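Local coordinates for putative adenylate cyclase (Vibrio parahaemolyticus, PDB 2ACA), which is of unknown function but probably acts, as a CYTH-family member, on triphosphate-containing substrates, perhaps as a class IV-like adenylate cyclase, at residues A[8-19]-A[135-146]. Residues are numbered along the deposited sequence; the frame is centred on the assembly and turned at random.
Sequences QGQFEVELKYRV and HFAEFAIMTDDE. With PO4 (phosphate ion), chain C.
Val13 and Ile141 lie side by side on the packed face of this antiparallel pair, CG2 of Val13 only 3.3 Å from CG2 of Ile141. Further along that face the rings of Tyr17 and Phe139 cross almost perpendicularly, planes at 86°, with CD1 of Tyr17 3.8 Å from CD1 of Phe139. Next, Val19 holds CG1 anti to the backbone N (chi1 -175°), which leaves CG2 anti to the carbonyl carbon and 3.3 Å from Ala137 CB. Helices 152-162 and 22-30 cover this side. Between the strands runs a ladder of backbone hydrogen bonds, among them Leu15 N to Phe139 O at 2.9 Å. Strand 11-19 is the first of the CYTH fold and 134-143 the last, so their pairing brings the two ends of the sheet's chain path together. The opposite face is charged: Glu12, Glu14, Lys16 and Glu138 point that way, the first three fitting the ExExK signature of the triphosphate tunnel fold, consistent with a triphosphate-binding tunnel here. Lys16, bent at chi3 and chi4, turns NZ to a weak salt bridge with Glu138 OE2 (3.4 Å) and weak hydrogen bonds to a phosphate ion, probably from the crystallisation liquor, one from NZ to its O2 at 3.2 Å. At the exposed far end, Glu146 CG sits over one face of the Phe11 ring, 3.8 Å from its centroid, while Gln10 CB covers the other.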
loop_
_atom_site.group_PDB
_atom_site.type_symbol
_atom_site.label_atom_id
_atom_site.label_comp_id
_atom_site.label_asym_id
_atom_site.label_seq_id
_atom_site.Cartn_x
_atom_site.Cartn_y
_atom_site.Cartn_z
ATOM N N GLN A 8 -9.994 -11.920 11.952
ATOM C CA GLN A 8 -8.835 -11.029 12.244
ATOM C C GLN A 8 -8.751 -9.883 11.238
ATOM O O GLN A 8 -8.266 -10.064 10.118
ATOM C CB GLN A 8 -7.535 -11.845 12.228
ATOM C CG GLN A 8 -7.251 -12.580 13.541
ATOM C CD GLN A 8 -6.228 -13.704 13.409
ATOM O OE1 GLN A 8 -5.126 -13.509 12.895
ATOM N NE2 GLN A 8 -6.594 -14.891 13.884
ATOM N N GLY A 9 -9.227 -8.706 11.644
ATOM C CA GLY A 9 -9.193 -7.551 10.763
ATOM C C GLY A 9 -9.562 -6.193 11.341
ATOM O O GLY A 9 -9.002 -5.741 12.344
ATOM N N GLN A 10 -10.530 -5.555 10.688
ATOM C CA GLN A 10 -11.024 -4.216 11.020
ATOM C C GLN A 10 -11.261 -3.834 12.488
ATOM O O GLN A 10 -11.287 -2.646 12.819
ATOM C CB GLN A 10 -12.305 -3.941 10.213
ATOM C CG GLN A 10 -12.826 -2.508 10.307
ATOM C CD GLN A 10 -14.035 -2.253 9.426
ATOM O OE1 GLN A 10 -14.518 -1.125 9.327
ATOM N NE2 GLN A 10 -14.534 -3.304 8.786
ATOM N N PHE A 11 -11.412 -4.810 13.375
ATOM C CA PHE A 11 -11.674 -4.477 14.774
ATOM C C PHE A 11 -10.625 -5.039 15.714
ATOM O O PHE A 11 -10.492 -6.251 15.869
ATOM C CB PHE A 11 -13.080 -4.953 15.141
ATOM C CG PHE A 11 -14.127 -4.495 14.160
ATOM C CD1 PHE A 11 -14.263 -3.138 13.873
ATOM C CD2 PHE A 11 -14.918 -5.406 13.464
ATOM C CE1 PHE A 11 -15.165 -2.694 12.903
ATOM C CE2 PHE A 11 -15.817 -4.966 12.496
ATOM C CZ PHE A 11 -15.938 -3.610 12.215
ATOM N N GLU A 12 -9.899 -4.129 16.352
ATOM C CA GLU A 12 -8.808 -4.485 17.244
ATOM C C GLU A 12 -8.972 -3.956 18.665
ATOM O O GLU A 12 -8.908 -2.747 18.887
ATOM C CB GLU A 12 -7.507 -3.937 16.646
ATOM C CG GLU A 12 -6.251 -4.147 17.478
ATOM C CD GLU A 12 -5.062 -3.355 16.951
ATOM O OE1 GLU A 12 -3.916 -3.626 17.375
ATOM O OE2 GLU A 12 -5.264 -2.450 16.114
ATOM N N VAL A 13 -9.201 -4.851 19.622
ATOM C CA VAL A 13 -9.304 -4.426 21.010
ATOM C C VAL A 13 -7.875 -4.521 21.524
ATOM O O VAL A 13 -7.190 -5.525 21.301
ATOM C CB VAL A 13 -10.226 -5.345 21.850
ATOM C CG1 VAL A 13 -11.663 -5.200 21.392
ATOM C CG2 VAL A 13 -9.790 -6.785 21.722
ATOM N N GLU A 14 -7.425 -3.474 22.204
ATOM C CA GLU A 14 -6.058 -3.422 22.702
ATOM C C GLU A 14 -5.973 -2.714 24.043
ATOM O O GLU A 14 -6.593 -1.674 24.240
ATOM C CB GLU A 14 -5.192 -2.678 21.684
ATOM C CG GLU A 14 -3.719 -2.588 22.002
ATOM C CD GLU A 14 -3.003 -1.641 21.060
ATOM O OE1 GLU A 14 -1.772 -1.776 20.878
ATOM O OE2 GLU A 14 -3.675 -0.748 20.499
ATOM N N LEU A 15 -5.206 -3.291 24.961
ATOM C CA LEU A 15 -5.004 -2.700 26.280
ATOM C C LEU A 15 -3.522 -2.411 26.415
ATOM O O LEU A 15 -2.697 -3.296 26.200
ATOM C CB LEU A 15 -5.432 -3.663 27.391
ATOM C CG LEU A 15 -6.931 -3.834 27.627
ATOM C CD1 LEU A 15 -7.607 -4.283 26.350
ATOM C CD2 LEU A 15 -7.163 -4.853 28.729
ATOM N N LYS A 16 -3.184 -1.179 26.772
ATOM C CA LYS A 16 -1.790 -0.805 26.913
ATOM C C LYS A 16 -1.413 -0.717 28.379
ATOM O O LYS A 16 -2.173 -0.207 29.200
ATOM C CB LYS A 16 -1.516 0.545 26.249
ATOM C CG LYS A 16 -0.028 0.917 26.192
ATOM C CD LYS A 16 0.176 2.414 25.955
ATOM C CE LYS A 16 -0.695 2.945 24.821
ATOM N NZ LYS A 16 -0.090 2.803 23.472
ATOM N N TYR A 17 -0.228 -1.211 28.704
ATOM C CA TYR A 17 0.246 -1.175 30.073
ATOM C C TYR A 17 1.664 -0.659 30.149
ATOM O O TYR A 17 2.420 -0.717 29.180
ATOM C CB TYR A 17 0.216 -2.564 30.713
ATOM C CG TYR A 17 -1.155 -3.160 30.905
ATOM C CD1 TYR A 17 -1.782 -3.851 29.876
ATOM C CD2 TYR A 17 -1.827 -3.041 32.125
ATOM C CE1 TYR A 17 -3.043 -4.413 30.053
ATOM C CE2 TYR A 17 -3.089 -3.601 32.309
ATOM C CZ TYR A 17 -3.688 -4.286 31.271
ATOM O OH TYR A 17 -4.926 -4.863 31.454
ATOM N N ARG A 18 2.010 -0.159 31.326
ATOM C CA ARG A 18 3.334 0.358 31.605
ATOM C C ARG A 18 4.038 -0.847 32.237
ATOM O O ARG A 18 3.483 -1.478 33.136
ATOM C CB ARG A 18 3.214 1.469 32.621
ATOM C CG ARG A 18 4.320 2.491 32.641
ATOM C CD ARG A 18 3.902 3.529 33.656
ATOM N NE ARG A 18 2.444 3.583 33.739
ATOM C CZ ARG A 18 1.765 4.120 34.745
ATOM N NH1 ARG A 18 2.423 4.660 35.765
ATOM N NH2 ARG A 18 0.431 4.104 34.730
ATOM N N VAL A 19 5.232 -1.186 31.762
ATOM C CA VAL A 19 5.959 -2.323 32.318
ATOM C C VAL A 19 7.193 -1.814 33.063
ATOM O O VAL A 19 8.130 -1.306 32.448
ATOM C CB VAL A 19 6.431 -3.294 31.206
ATOM C CG1 VAL A 19 7.087 -4.534 31.811
ATOM C CG2 VAL A 19 5.279 -3.672 30.333
ATOM N N HIS A 135 9.389 1.209 29.528
ATOM C CA HIS A 135 8.808 0.073 28.838
ATOM C C HIS A 135 7.285 0.047 28.891
ATOM O O HIS A 135 6.681 0.338 29.925
ATOM C CB HIS A 135 9.343 -1.238 29.427
ATOM C CG HIS A 135 10.803 -1.463 29.192
ATOM N ND1 HIS A 135 11.777 -0.631 29.700
ATOM C CD2 HIS A 135 11.455 -2.437 28.514
ATOM C CE1 HIS A 135 12.966 -1.083 29.348
ATOM N NE2 HIS A 135 12.800 -2.178 28.628
ATOM N N PHE A 136 6.675 -0.327 27.770
ATOM C CA PHE A 136 5.221 -0.408 27.650
ATOM C C PHE A 136 4.848 -1.776 27.086
ATOM O O PHE A 136 5.661 -2.421 26.422
ATOM C CB PHE A 136 4.730 0.695 26.713
ATOM C CG PHE A 136 4.917 2.080 27.255
ATOM C CD1 PHE A 136 3.913 2.683 28.002
ATOM C CD2 PHE A 136 6.089 2.786 27.017
ATOM C CE1 PHE A 136 4.061 3.974 28.509
ATOM C CE2 PHE A 136 6.254 4.078 27.517
ATOM C CZ PHE A 136 5.229 4.674 28.269
ATOM N N ALA A 137 3.627 -2.222 27.355
ATOM C CA ALA A 137 3.163 -3.508 26.849
ATOM C C ALA A 137 1.745 -3.387 26.308
ATOM O O ALA A 137 0.910 -2.679 26.874
ATOM C CB ALA A 137 3.214 -4.562 27.945
ATOM N N GLU A 138 1.477 -4.075 25.202
ATOM C CA GLU A 138 0.154 -4.040 24.602
ATOM C C GLU A 138 -0.339 -5.460 24.426
ATOM O O GLU A 138 0.417 -6.332 24.011
ATOM C CB GLU A 138 0.184 -3.352 23.233
ATOM C CG GLU A 138 0.828 -1.982 23.229
ATOM C CD GLU A 138 0.726 -1.290 21.878
ATOM O OE1 GLU A 138 0.995 -1.941 20.846
ATOM O OE2 GLU A 138 0.383 -0.089 21.847
ATOM N N PHE A 139 -1.606 -5.683 24.757
ATOM C CA PHE A 139 -2.231 -6.984 24.609
ATOM C C PHE A 139 -3.405 -6.734 23.692
ATOM O O PHE A 139 -4.180 -5.807 23.920
ATOM C CB PHE A 139 -2.706 -7.512 25.967
ATOM C CG PHE A 139 -1.588 -7.768 26.933
ATOM C CD1 PHE A 139 -0.967 -6.716 27.588
ATOM C CD2 PHE A 139 -1.118 -9.059 27.149
ATOM C CE1 PHE A 139 0.114 -6.943 28.447
ATOM C CE2 PHE A 139 -0.039 -9.294 28.006
ATOM C CZ PHE A 139 0.576 -8.231 28.654
ATOM N N ALA A 140 -3.546 -7.539 22.647
ATOM C CA ALA A 140 -4.641 -7.308 21.717
ATOM C C ALA A 140 -5.028 -8.508 20.864
ATOM O O ALA A 140 -4.337 -9.525 20.832
ATOM C CB ALA A 140 -4.292 -6.125 20.805
ATOM N N ILE A 141 -6.146 -8.354 20.166
ATOM C CA ILE A 141 -6.671 -9.370 19.273
ATOM C C ILE A 141 -7.546 -8.655 18.256
ATOM O O ILE A 141 -8.412 -7.864 18.634
ATOM C CB ILE A 141 -7.534 -10.403 20.033
ATOM C CG1 ILE A 141 -8.312 -11.270 19.042
ATOM C CG2 ILE A 141 -8.496 -9.695 20.969
ATOM C CD1 ILE A 141 -7.436 -12.092 18.123
HETATM N N MSE A 142 -7.298 -8.897 16.972
HETATM C CA MSE A 142 -8.104 -8.288 15.919
HETATM C C MSE A 142 -9.113 -9.330 15.453
HETATM O O MSE A 142 -8.757 -10.482 15.188
HETATM C CB MSE A 142 -7.233 -7.848 14.742
HETATM C CG MSE A 142 -6.304 -6.695 15.058
HETATM SE SE MSE A 142 -5.262 -6.210 13.518
HETATM C CE MSE A 142 -6.348 -4.772 12.837
ATOM N N THR A 143 -10.373 -8.922 15.376
ATOM C CA THR A 143 -11.443 -9.807 14.950
ATOM C C THR A 143 -12.376 -9.073 13.994
ATOM O O THR A 143 -12.292 -7.855 13.844
ATOM C CB THR A 143 -12.266 -10.294 16.151
ATOM O OG1 THR A 143 -13.275 -11.207 15.699
ATOM C CG2 THR A 143 -12.934 -9.111 16.840
ATOM N N ASP A 144 -13.262 -9.823 13.348
ATOM C CA ASP A 144 -14.220 -9.239 12.419
ATOM C C ASP A 144 -15.586 -9.168 13.092
ATOM O O ASP A 144 -16.395 -8.283 12.806
ATOM C CB ASP A 144 -14.287 -10.070 11.140
ATOM C CG ASP A 144 -12.975 -10.068 10.389
ATOM O OD1 ASP A 144 -11.982 -10.608 10.923
ATOM O OD2 ASP A 144 -12.927 -9.514 9.270
ATOM N N ASP A 145 -15.823 -10.109 14.002
ATOM C CA ASP A 145 -17.068 -10.172 14.760
ATOM C C ASP A 145 -16.996 -9.123 15.870
ATOM O O ASP A 145 -16.113 -9.178 16.728
ATOM C CB ASP A 145 -17.249 -11.583 15.348
ATOM C CG ASP A 145 -18.465 -11.698 16.263
ATOM O OD1 ASP A 145 -19.475 -11.006 16.022
ATOM O OD2 ASP A 145 -18.419 -12.499 17.224
ATOM N N GLU A 146 -17.910 -8.157 15.837
ATOM C CA GLU A 146 -17.929 -7.106 16.845
ATOM C C GLU A 146 -18.827 -7.437 18.015
ATOM O O GLU A 146 -18.957 -6.627 18.923
ATOM C CB GLU A 146 -18.370 -5.762 16.249
ATOM C CG GLU A 146 -17.255 -4.736 16.167
ATOM C CD GLU A 146 -17.701 -3.343 16.540
ATOM O OE1 GLU A 146 -18.664 -2.844 15.919
ATOM O OE2 GLU A 146 -17.087 -2.758 17.462
HETATM P P PO4 C . -1.406 3.480 20.050
HETATM O O1 PO4 C . -1.956 3.305 18.681
HETATM O O2 PO4 C . -0.449 2.382 20.340
HETATM O O3 PO4 C . -2.515 3.447 21.037
HETATM O O4 PO4 C . -0.707 4.789 20.141
HETATM O O HOH W 1 10.156 0.114 32.441
#